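Putative isochorismatase (Bordetella bronchiseptica, PDB 3UAO) hydrolyses maleamate to maleate and ammonia, a step in the bacterial breakdown of nicotinate (vitamin B3). Local coordinates at residues V50-G55 with A69-T74; V88-I93 with L128-G133; I93-A96 with G102-F105; L115-P120 with V136-T141. All blocks are in the same frame, centred on the assembly; numbering follows the deposited sequence.

Contact 1 of 4, residues V50-G55 with A69-T74; sequences VDFVNG and AAIETT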
loop_
_atom_site.group_PDB
_atom_site.type_symbol
_atom_site.label_atom_id
_atom_site.label_comp_id
_atom_site.label_asym_id
_atom_site.label_seq_id
_atom_site.Cartn_x
_atom_site.Cartn_y
_atom_site.Cartn_z
ATOM N N VAL A 50 -3.542 4.940 19.108
ATOM C CA VAL A 50 -4.054 3.721 18.469
ATOM C C VAL A 50 -4.943 2.861 19.370
ATOM O O VAL A 50 -4.523 2.404 20.402
ATOM C CB VAL A 50 -2.945 2.909 17.638
ATOM C CG1 VAL A 50 -1.638 3.655 17.567
ATOM C CG2 VAL A 50 -2.778 1.529 18.092
ATOM N N ASP A 51 -6.201 2.728 18.975
ATOM C CA ASP A 51 -7.152 1.792 19.569
ATOM C C ASP A 51 -7.436 1.924 21.055
ATOM O O ASP A 51 -7.769 0.942 21.719
ATOM C CB ASP A 51 -6.725 0.346 19.276
ATOM C CG ASP A 51 -6.700 0.043 17.827
ATOM O OD1 ASP A 51 -7.260 0.833 17.039
ATOM O OD2 ASP A 51 -6.091 -0.982 17.475
ATOM N N PHE A 52 -7.350 3.119 21.593
ATOM C CA PHE A 52 -7.799 3.320 22.966
ATOM C C PHE A 52 -9.324 3.345 23.007
ATOM O O PHE A 52 -9.926 4.406 23.175
ATOM C CB PHE A 52 -7.199 4.593 23.566
ATOM C CG PHE A 52 -5.876 4.377 24.228
ATOM C CD1 PHE A 52 -5.489 3.114 24.643
ATOM C CD2 PHE A 52 -5.036 5.458 24.488
ATOM C CE1 PHE A 52 -4.294 2.947 25.295
ATOM C CE2 PHE A 52 -3.859 5.291 25.143
ATOM C CZ PHE A 52 -3.481 4.051 25.553
ATOM N N VAL A 53 -9.921 2.154 22.860
ATOM C CA VAL A 53 -11.368 1.996 22.712
ATOM C C VAL A 53 -11.896 1.223 23.911
ATOM O O VAL A 53 -11.139 0.498 24.550
ATOM C CB VAL A 53 -11.743 1.314 21.362
ATOM C CG1 VAL A 53 -11.209 2.129 20.197
ATOM C CG2 VAL A 53 -11.232 -0.102 21.282
ATOM N N ASN A 54 -13.177 1.396 24.241
ATOM C CA ASN A 54 -13.749 0.852 25.498
ATOM C C ASN A 54 -13.390 -0.642 25.747
ATOM O O ASN A 54 -13.185 -1.058 26.884
ATOM C CB ASN A 54 -15.288 1.023 25.534
ATOM C CG ASN A 54 -15.745 2.488 25.590
ATOM O OD1 ASN A 54 -16.616 2.926 24.818
ATOM N ND2 ASN A 54 -15.165 3.243 26.497
ATOM N N GLY A 55 -13.330 -1.439 24.690
ATOM C CA GLY A 55 -13.058 -2.853 24.822
ATOM C C GLY A 55 -11.628 -3.174 25.221
ATOM O O GLY A 55 -11.370 -4.209 25.829
ATOM N N ALA A 69 -3.923 3.062 32.872
ATOM C CA ALA A 69 -2.907 4.066 33.194
ATOM C C ALA A 69 -2.403 4.780 31.959
ATOM O O ALA A 69 -2.272 6.009 31.943
ATOM C CB ALA A 69 -1.736 3.407 33.894
ATOM N N ALA A 70 -2.102 4.012 30.922
ATOM C CA ALA A 70 -1.713 4.608 29.623
ATOM C C ALA A 70 -2.761 5.557 29.036
ATOM O O ALA A 70 -2.403 6.577 28.476
ATOM C CB ALA A 70 -1.355 3.526 28.619
ATOM N N ILE A 71 -4.042 5.220 29.147
ATOM C CA ILE A 71 -5.092 6.041 28.562
ATOM C C ILE A 71 -5.096 7.425 29.190
ATOM O O ILE A 71 -5.019 8.431 28.503
ATOM C CB ILE A 71 -6.475 5.358 28.691
ATOM C CG1 ILE A 71 -6.610 4.275 27.619
ATOM C CG2 ILE A 71 -7.644 6.346 28.574
ATOM C CD1 ILE A 71 -7.753 3.337 27.879
ATOM N N GLU A 72 -5.147 7.462 30.505
ATOM C CA GLU A 72 -5.112 8.724 31.233
ATOM C C GLU A 72 -3.894 9.591 31.016
ATOM O O GLU A 72 -4.033 10.822 30.944
ATOM C CB GLU A 72 -5.195 8.464 32.731
ATOM C CG GLU A 72 -6.553 8.117 33.147
ATOM C CD GLU A 72 -7.519 9.211 32.822
ATOM O OE1 GLU A 72 -7.189 10.418 33.100
ATOM O OE2 GLU A 72 -8.590 8.822 32.286
ATOM N N THR A 73 -2.704 8.975 31.000
ATOM C CA THR A 73 -1.492 9.745 30.777
ATOM C C THR A 73 -1.599 10.417 29.395
ATOM O O THR A 73 -1.288 11.603 29.249
ATOM C CB THR A 73 -0.224 8.889 30.912
ATOM O OG1 THR A 73 -0.193 8.263 32.204
ATOM C CG2 THR A 73 1.010 9.742 30.748
ATOM N N THR A 74 -2.125 9.688 28.411
ATOM C CA THR A 74 -2.297 10.221 27.052
ATOM C C THR A 74 -3.150 11.496 26.991
ATOM O O THR A 74 -2.944 12.330 26.116
ATOM C CB THR A 74 -2.918 9.149 26.087
ATOM O OG1 THR A 74 -2.073 7.985 26.029
ATOM C CG2 THR A 74 -3.137 9.730 24.691
#
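Phe52 lays its ring against helix 67-84, and Ile71 meets it over one face. CG1 of Ile71 sits 3.4 Å from the centroid of the Phe52 ring and just 10° off its normal, so this CH-pi contact falls almost exactly over the middle of the ring. The first torsion of Ile71 explains it: with chi1 at -79°, CG1 lies opposite the carbonyl carbon and is delivered to the ring, while CG2 lies anti to the backbone N. Farther along the ring, Ala70 CB adds plain apolar packing, 3.8 Å from Phe52 CZ.

The polar part is confined to Thr74. Its OG1 lies in the plane of the ring at the edge, 3.4 Å from Phe52 CE2, and it donates a hydrogen bond of 2.8 Å to Ala70 O. That carbonyl also takes the helical bond from Thr74 N, and the two donors come from opposite faces of its plane. The hydroxyl proton is thus spent within the helix, and the oxygen can rest beside the aromatic edge without a polar partner from 50-55.

On the backbone side, Phe52 is the centre of an inverse gamma turn, closed by a weak bond from Val53 N to Asp51 O; Val53 occupies the N-cap position of helix 54-57. The turn follows directly on strand 45-50, so the ring is packed between helix 67-84 and the sheet: Leu128 from a loop and Ala167 at the end of strand 161-167 also touch Phe52, and Thr74 reaches Ala165 and Cys193 on strands 161-167 and 186-195.

Contact 2 of 4, residues V88-I93 with L128-G133; sequences VAHSRI and LAPQAG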
loop_
_atom_site.group_PDB
_atom_site.type_symbol
_atom_site.label_atom_id
_atom_site.label_comp_id
_atom_site.label_asym_id
_atom_site.label_seq_id
_atom_site.Cartn_x
_atom_site.Cartn_y
_atom_site.Cartn_z
ATOM N N VAL A 88 -3.839 15.468 14.496
ATOM C CA VAL A 88 -4.187 14.393 15.436
ATOM C C VAL A 88 -5.090 13.334 14.778
ATOM O O VAL A 88 -6.064 13.684 14.111
ATOM C CB VAL A 88 -4.839 14.933 16.718
ATOM C CG1 VAL A 88 -5.141 13.777 17.715
ATOM C CG2 VAL A 88 -3.932 15.938 17.361
ATOM N N ALA A 89 -4.712 12.056 14.960
ATOM C CA ALA A 89 -5.388 10.915 14.343
ATOM C C ALA A 89 -5.655 9.857 15.396
ATOM O O ALA A 89 -4.822 9.586 16.231
ATOM C CB ALA A 89 -4.553 10.330 13.218
ATOM N N HIS A 90 -6.849 9.301 15.363
ATOM C CA HIS A 90 -7.256 8.242 16.260
ATOM C C HIS A 90 -7.592 7.016 15.405
ATOM O O HIS A 90 -8.100 7.144 14.298
ATOM C CB HIS A 90 -8.514 8.669 17.032
ATOM C CG HIS A 90 -8.416 10.022 17.669
ATOM N ND1 HIS A 90 -8.255 10.194 19.026
ATOM C CD2 HIS A 90 -8.449 11.267 17.134
ATOM C CE1 HIS A 90 -8.207 11.491 19.301
ATOM N NE2 HIS A 90 -8.324 12.162 18.169
ATOM N N SER A 91 -7.306 5.836 15.923
ATOM C CA SER A 91 -7.578 4.614 15.217
ATOM C C SER A 91 -8.607 3.829 16.033
ATOM O O SER A 91 -8.707 3.950 17.257
ATOM C CB SER A 91 -6.268 3.810 15.016
ATOM O OG SER A 91 -6.101 2.801 15.995
ATOM N N ARG A 92 -9.371 3.018 15.330
ATOM C CA ARG A 92 -10.373 2.138 15.939
ATOM C C ARG A 92 -10.374 0.891 15.095
ATOM O O ARG A 92 -10.242 1.013 13.882
ATOM C CB ARG A 92 -11.782 2.749 15.840
ATOM C CG ARG A 92 -12.003 4.042 16.607
ATOM C CD ARG A 92 -13.360 4.630 16.309
ATOM N NE ARG A 92 -14.395 3.628 16.567
ATOM C CZ ARG A 92 -15.585 3.559 15.973
ATOM N NH1 ARG A 92 -15.966 4.445 15.067
ATOM N NH2 ARG A 92 -16.387 2.573 16.290
ATOM N N ILE A 93 -10.471 -0.295 15.710
ATOM C CA ILE A 93 -10.723 -1.520 14.961
ATOM C C ILE A 93 -12.210 -1.570 14.725
ATOM O O ILE A 93 -13.014 -1.368 15.661
ATOM C CB ILE A 93 -10.195 -2.770 15.671
ATOM C CG1 ILE A 93 -8.663 -2.733 15.709
ATOM C CG2 ILE A 93 -10.573 -4.075 14.926
ATOM C CD1 ILE A 93 -8.001 -3.862 16.538
ATOM N N LEU A 128 -10.705 10.346 25.770
ATOM C CA LEU A 128 -9.904 10.822 24.621
ATOM C C LEU A 128 -10.746 11.169 23.398
ATOM O O LEU A 128 -10.263 11.100 22.256
ATOM C CB LEU A 128 -8.847 9.762 24.267
ATOM C CG LEU A 128 -7.892 9.418 25.406
ATOM C CD1 LEU A 128 -7.182 8.093 25.139
ATOM C CD2 LEU A 128 -6.900 10.518 25.567
ATOM N N ALA A 129 -12.005 11.550 23.628
ATOM C CA ALA A 129 -12.954 11.722 22.522
ATOM C C ALA A 129 -12.330 12.674 21.523
ATOM O O ALA A 129 -11.758 13.680 21.924
ATOM C CB ALA A 129 -14.288 12.275 23.015
ATOM N N PRO A 130 -12.413 12.345 20.222
ATOM C CA PRO A 130 -12.009 13.204 19.109
ATOM C C PRO A 130 -12.698 14.574 19.014
ATOM O O PRO A 130 -13.814 14.750 19.467
ATOM C CB PRO A 130 -12.416 12.373 17.883
ATOM C CG PRO A 130 -12.307 10.988 18.336
ATOM C CD PRO A 130 -12.797 11.001 19.743
ATOM N N GLN A 131 -12.019 15.517 18.381
ATOM C CA GLN A 131 -12.547 16.830 18.119
ATOM C C GLN A 131 -12.484 17.116 16.622
ATOM O O GLN A 131 -11.865 16.345 15.885
ATOM C CB GLN A 131 -11.723 17.857 18.865
ATOM C CG GLN A 131 -12.007 17.871 20.347
ATOM C CD GLN A 131 -11.301 19.006 21.055
ATOM O OE1 GLN A 131 -10.459 19.696 20.457
ATOM N NE2 GLN A 131 -11.625 19.205 22.332
ATOM N N ALA A 132 -13.097 18.238 16.216
ATOM C CA ALA A 132 -13.099 18.741 14.837
ATOM C C ALA A 132 -11.699 18.749 14.215
ATOM O O ALA A 132 -10.784 19.379 14.771
ATOM C CB ALA A 132 -13.709 20.191 14.782
ATOM N N GLY A 133 -11.532 18.017 13.106
ATOM C CA GLY A 133 -10.295 18.027 12.304
ATOM C C GLY A 133 -9.331 16.891 12.615
ATOM O O GLY A 133 -8.314 16.731 11.949
#
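With chi1 at -50° and chi2 at -106°, His90 sets its CG opposite its own carbonyl carbon and turns a face of the imidazole to Pro130. The proline does the touching with CG, which stands over the middle of the ring, 4.0 Å from the centroid of the His90 imidazole and 5° from its normal: a CH-pi contact. From there CB and CA of Pro130 run toward NE2, CA coming within 3.9 Å of His90 NE2. Leu128 contributes its backbone instead, with its O approaching His90 CE1 obliquely at 3.6 Å.

No hydrogen bond joins 88-93 to 128-133 directly. The polar end of His90 is held by Glu134, whose OE1 accepts from NE2 and also from Gln131 N, so one carboxylate oxygen links the ring to the loop that packs on it and helps fix the ring's rotation. Gly133 N bonds to Asp98 of the second subunit, which places the end of the loop at an interface.

Here a loop lies against strand 87-93 and leads into strand 135-139, the edge strand of the parallel Rossmann-like sheet within this chain; the two strands are parallel neighbours, as in this alpha/beta fold.

Contact 3 of 4, residues I93-A96 with G102-F105; sequences IVYA and GNIF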
loop_
_atom_site.group_PDB
_atom_site.type_symbol
_atom_site.label_atom_id
_atom_site.label_comp_id
_atom_site.label_asym_id
_atom_site.label_seq_id
_atom_site.Cartn_x
_atom_site.Cartn_y
_atom_site.Cartn_z
ATOM N N ILE A 93 -10.471 -0.295 15.710
ATOM C CA ILE A 93 -10.723 -1.520 14.961
ATOM C C ILE A 93 -12.210 -1.570 14.725
ATOM O O ILE A 93 -13.014 -1.368 15.661
ATOM C CB ILE A 93 -10.195 -2.770 15.671
ATOM C CG1 ILE A 93 -8.663 -2.733 15.709
ATOM C CG2 ILE A 93 -10.573 -4.075 14.926
ATOM C CD1 ILE A 93 -8.001 -3.862 16.538
ATOM N N VAL A 94 -12.586 -1.719 13.450
ATOM C CA VAL A 94 -13.990 -1.863 13.042
ATOM C C VAL A 94 -14.154 -2.900 11.933
ATOM O O VAL A 94 -13.584 -2.766 10.844
ATOM C CB VAL A 94 -14.562 -0.552 12.528
ATOM C CG1 VAL A 94 -15.967 -0.793 11.883
ATOM C CG2 VAL A 94 -14.626 0.507 13.625
ATOM N N TYR A 95 -14.948 -3.927 12.196
ATOM C CA TYR A 95 -15.418 -4.845 11.145
ATOM C C TYR A 95 -16.861 -4.532 10.770
ATOM O O TYR A 95 -17.569 -3.860 11.529
ATOM C CB TYR A 95 -15.348 -6.281 11.629
ATOM C CG TYR A 95 -13.934 -6.834 11.772
ATOM C CD1 TYR A 95 -13.375 -7.639 10.779
ATOM C CD2 TYR A 95 -13.194 -6.599 12.898
ATOM C CE1 TYR A 95 -12.101 -8.158 10.900
ATOM C CE2 TYR A 95 -11.889 -7.114 13.029
ATOM C CZ TYR A 95 -11.362 -7.888 12.024
ATOM O OH TYR A 95 -10.100 -8.406 12.125
ATOM N N ALA A 96 -17.283 -5.066 9.613
ATOM C CA ALA A 96 -18.665 -4.997 9.156
ATOM C C ALA A 96 -19.589 -5.839 10.045
ATOM O O ALA A 96 -19.224 -6.925 10.460
ATOM C CB ALA A 96 -18.794 -5.448 7.669
ATOM N N GLY A 102 -14.445 -10.170 7.654
ATOM C CA GLY A 102 -13.802 -11.109 8.595
ATOM C C GLY A 102 -12.528 -11.630 7.925
ATOM O O GLY A 102 -12.550 -11.948 6.734
ATOM N N ASN A 103 -11.412 -11.682 8.651
ATOM C CA ASN A 103 -10.118 -11.837 7.986
ATOM C C ASN A 103 -9.192 -12.813 8.714
ATOM O O ASN A 103 -9.674 -13.667 9.441
ATOM C CB ASN A 103 -9.504 -10.455 7.698
ATOM C CG ASN A 103 -9.149 -9.699 8.951
ATOM O OD1 ASN A 103 -9.254 -10.243 10.068
ATOM N ND2 ASN A 103 -8.727 -8.427 8.783
ATOM N N ILE A 104 -7.880 -12.747 8.477
ATOM C CA ILE A 104 -6.961 -13.693 9.098
ATOM C C ILE A 104 -6.780 -13.288 10.560
ATOM O O ILE A 104 -6.947 -14.106 11.463
ATOM C CB ILE A 104 -5.652 -13.743 8.335
ATOM C CG1 ILE A 104 -5.930 -13.987 6.857
ATOM C CG2 ILE A 104 -4.737 -14.849 8.841
ATOM C CD1 ILE A 104 -6.799 -15.215 6.614
ATOM N N PHE A 105 -6.510 -12.009 10.809
ATOM C CA PHE A 105 -6.433 -11.475 12.169
ATOM C C PHE A 105 -7.574 -11.926 13.077
ATOM O O PHE A 105 -7.331 -12.234 14.272
ATOM C CB PHE A 105 -6.478 -9.957 12.080
ATOM C CG PHE A 105 -6.174 -9.230 13.366
ATOM C CD1 PHE A 105 -5.286 -9.736 14.306
ATOM C CD2 PHE A 105 -6.729 -7.995 13.589
ATOM C CE1 PHE A 105 -4.982 -9.020 15.478
ATOM C CE2 PHE A 105 -6.449 -7.288 14.765
ATOM C CZ PHE A 105 -5.580 -7.809 15.710
#
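Tyr95 points its hydroxyl at the side-chain amide of Asn103, with ring and amide planes 83° apart, nearly perpendicular. The amide stands at the edge of the phenol, and Tyr95 OH donates to Asn103 OD1 at 2.9 Å. The donor meets that oxygen well to the side, at a C=O...donor angle of 113°, and tilted from the carbonyl plane. Asn103 can offer OD1 there because its CG sits between the backbone N and the carbonyl carbon, chi1 66°, which turns OD1 toward the tyrosine. Gly102 CA approaches the ring obliquely, 4.1 Å from Tyr95 CE1.

Phe105 approaches the hydroxyl roughly at right angles to the hydrogen bond, its CD2 3.7 Å from Tyr95 OH. Ile93 crosses Phe105 at about a right angle, its CD1 facing the ring edge 4.2 Å from Phe105 CE2.

Gly102 O bonds to Gln156 of the second subunit, which places this loop at a subunit interface. Within the chain, Asn103 is gripped at both ends: ND2 gives to Ser140 O, while OD1, besides accepting from the tyrosine, caps a backbone N at the start of helix 105-108. Such a buried amide, held on both sides, has its flip state settled and ties the helix start to the tyrosine.

Contact 4 of 4, residues L115-P120 with V136-T141; sequences LKEHAP and VVRKST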
loop_
_atom_site.group_PDB
_atom_site.type_symbol
_atom_site.label_atom_id
_atom_site.label_comp_id
_atom_site.label_asym_id
_atom_site.label_seq_id
_atom_site.Cartn_x
_atom_site.Cartn_y
_atom_site.Cartn_z
ATOM N N LEU A 115 -15.943 -6.184 17.317
ATOM C CA LEU A 115 -15.716 -4.734 17.246
ATOM C C LEU A 115 -16.418 -4.072 16.051
ATOM O O LEU A 115 -15.809 -3.799 15.031
ATOM C CB LEU A 115 -14.219 -4.424 17.235
ATOM C CG LEU A 115 -13.542 -4.802 18.562
ATOM C CD1 LEU A 115 -12.026 -4.488 18.590
ATOM C CD2 LEU A 115 -14.277 -4.145 19.789
ATOM N N LYS A 116 -17.707 -3.791 16.208
ATOM C CA LYS A 116 -18.534 -3.301 15.133
ATOM C C LYS A 116 -18.689 -1.788 15.293
ATOM O O LYS A 116 -18.314 -1.215 16.310
ATOM C CB LYS A 116 -19.869 -4.018 15.139
ATOM C CG LYS A 116 -19.765 -5.539 15.284
ATOM C CD LYS A 116 -18.974 -6.177 14.171
ATOM C CE LYS A 116 -19.427 -7.625 13.893
ATOM N NZ LYS A 116 -18.606 -8.231 12.810
ATOM N N GLU A 117 -19.189 -1.134 14.267
ATOM C CA GLU A 117 -19.149 0.312 14.226
ATOM C C GLU A 117 -19.879 0.936 15.438
ATOM O O GLU A 117 -19.387 1.904 16.042
ATOM C CB GLU A 117 -19.692 0.799 12.882
ATOM C CG GLU A 117 -19.778 2.312 12.698
ATOM C CD GLU A 117 -18.475 3.035 12.918
ATOM O OE1 GLU A 117 -17.445 2.609 12.354
ATOM O OE2 GLU A 117 -18.492 4.042 13.659
ATOM N N HIS A 118 -21.007 0.343 15.825
ATOM C CA HIS A 118 -21.864 0.879 16.886
ATOM C C HIS A 118 -21.797 0.071 18.183
ATOM O O HIS A 118 -22.480 0.381 19.149
ATOM C CB HIS A 118 -23.292 0.976 16.342
ATOM C CG HIS A 118 -23.383 1.761 15.068
ATOM N ND1 HIS A 118 -23.317 3.138 15.037
ATOM C CD2 HIS A 118 -23.500 1.363 13.779
ATOM C CE1 HIS A 118 -23.403 3.555 13.787
ATOM N NE2 HIS A 118 -23.518 2.497 13.002
ATOM N N ALA A 119 -20.961 -0.957 18.211
ATOM C CA ALA A 119 -20.688 -1.681 19.456
ATOM C C ALA A 119 -19.888 -0.764 20.384
ATOM O O ALA A 119 -18.851 -0.239 19.980
ATOM C CB ALA A 119 -19.925 -3.010 19.207
ATOM N N PRO A 120 -20.390 -0.538 21.620
ATOM C CA PRO A 120 -19.672 0.412 22.468
ATOM C C PRO A 120 -18.214 -0.024 22.697
ATOM O O PRO A 120 -17.342 0.824 22.824
ATOM C CB PRO A 120 -20.488 0.430 23.780
ATOM C CG PRO A 120 -21.311 -0.860 23.765
ATOM C CD PRO A 120 -21.579 -1.106 22.293
ATOM N N VAL A 136 -10.250 9.970 12.321
ATOM C CA VAL A 136 -10.564 8.676 12.930
ATOM C C VAL A 136 -10.367 7.662 11.843
ATOM O O VAL A 136 -11.102 7.618 10.875
ATOM C CB VAL A 136 -12.018 8.614 13.471
ATOM C CG1 VAL A 136 -12.299 7.297 14.177
ATOM C CG2 VAL A 136 -12.301 9.829 14.397
ATOM N N VAL A 137 -9.342 6.848 11.983
ATOM C CA VAL A 137 -9.073 5.868 10.992
ATOM C C VAL A 137 -9.574 4.534 11.530
ATOM O O VAL A 137 -9.342 4.181 12.687
ATOM C CB VAL A 137 -7.590 5.889 10.529
ATOM C CG1 VAL A 137 -6.697 6.002 11.629
ATOM C CG2 VAL A 137 -7.257 4.645 9.749
ATOM N N ARG A 138 -10.322 3.830 10.667
ATOM C CA ARG A 138 -10.917 2.547 10.967
ATOM C C ARG A 138 -10.123 1.501 10.273
ATOM O O ARG A 138 -9.702 1.687 9.133
ATOM C CB ARG A 138 -12.339 2.488 10.462
ATOM C CG ARG A 138 -13.359 3.237 11.350
ATOM C CD ARG A 138 -14.512 3.731 10.484
ATOM N NE ARG A 138 -15.527 4.421 11.264
ATOM C CZ ARG A 138 -15.706 5.747 11.323
ATOM N NH1 ARG A 138 -14.941 6.585 10.622
ATOM N NH2 ARG A 138 -16.702 6.232 12.080
ATOM N N LYS A 139 -9.913 0.376 10.960
ATOM C CA LYS A 139 -9.044 -0.634 10.456
ATOM C C LYS A 139 -9.586 -1.976 10.876
ATOM O O LYS A 139 -10.345 -2.071 11.834
ATOM C CB LYS A 139 -7.624 -0.396 10.993
ATOM C CG LYS A 139 -7.414 -0.630 12.522
ATOM C CD LYS A 139 -6.201 0.149 12.993
ATOM C CE LYS A 139 -5.746 -0.181 14.430
ATOM N NZ LYS A 139 -5.700 -1.664 14.704
ATOM N N SER A 140 -9.232 -3.004 10.114
ATOM C CA SER A 140 -9.538 -4.364 10.444
ATOM C C SER A 140 -8.242 -5.165 10.619
ATOM O O SER A 140 -8.281 -6.373 10.667
ATOM C CB SER A 140 -10.358 -4.962 9.304
ATOM O OG SER A 140 -9.748 -4.681 8.044
ATOM N N THR A 141 -7.097 -4.478 10.700
ATOM C CA THR A 141 -5.776 -5.109 10.933
ATOM C C THR A 141 -5.069 -4.402 12.095
ATOM O O THR A 141 -5.582 -3.380 12.593
ATOM C CB THR A 141 -4.948 -4.974 9.681
ATOM O OG1 THR A 141 -4.892 -3.590 9.309
ATOM C CG2 THR A 141 -5.619 -5.735 8.566
#
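A side-on salt bridge between Glu117 and Arg138 clamps the long loop before strand 135-139 onto that strand, the outermost on its side of the sheet within this chain. Two nitrogens of the arginine reach two oxygens of the carboxylate. Arg138 NE gives to Glu117 OE1 at 2.9 Å with an N-H...O angle of 164°, and Arg138 NH2 gives to Glu117 OE2 at 3.2 Å, straighter still. Both oxygens lie in the guanidinium plane, yet the carboxylate is turned 46° against it. OE1 is therefore met on its syn side but out of plane, and OE2 from above the carboxylate plane.

The torsions bring the acid round: Glu117 CG is anti to the backbone N (chi1 177°), and the chain then bends at chi2. Arg138 runs extended from CG to NE and crosses it at about a right angle.

OE2 of Glu117 has a second partner in Arg92 NH1 on strand 87-93. Two arginines thus gather about one carboxylate, whose single negative charge probably eases the closeness of the two guanidinium groups, neutralising them only in part.

On the next residue of the strand, Lys139 NZ donates a 2.7 Å hydrogen bond to Thr141 O, forms a salt bridge with Asp51 OD2 and bonds to Pro142 O. A lysine at the end of this strand, salt-bridged to an aspartate after the first, is consistent with the Asp-Lys-Cys active site of isochorismatase-like cysteine hydrolases.

How the contacts relate
The contacts follow the first half of the Rossmann-like parallel sheet. Contact 1 closes before the others open; contact 2 runs along strand 87-93, and contact 3 begins at its last residue, Ile93, though their centres are 20 Å apart. The centre of contact 4 lies about 9 Å from that of contact 3 and about 12 Å from that of contact 2, whose segments alternate with its own along the chain. Neighbouring strands 87-93 and 135-139 join contacts 2 and 4 through probable backbone hydrogen bonds, and the Asp-Lys pair ties contacts 1 and 4. Contacts 2, 3 and 4 touch the second subunit, so sheet, probable active site and subunit interface lie close together.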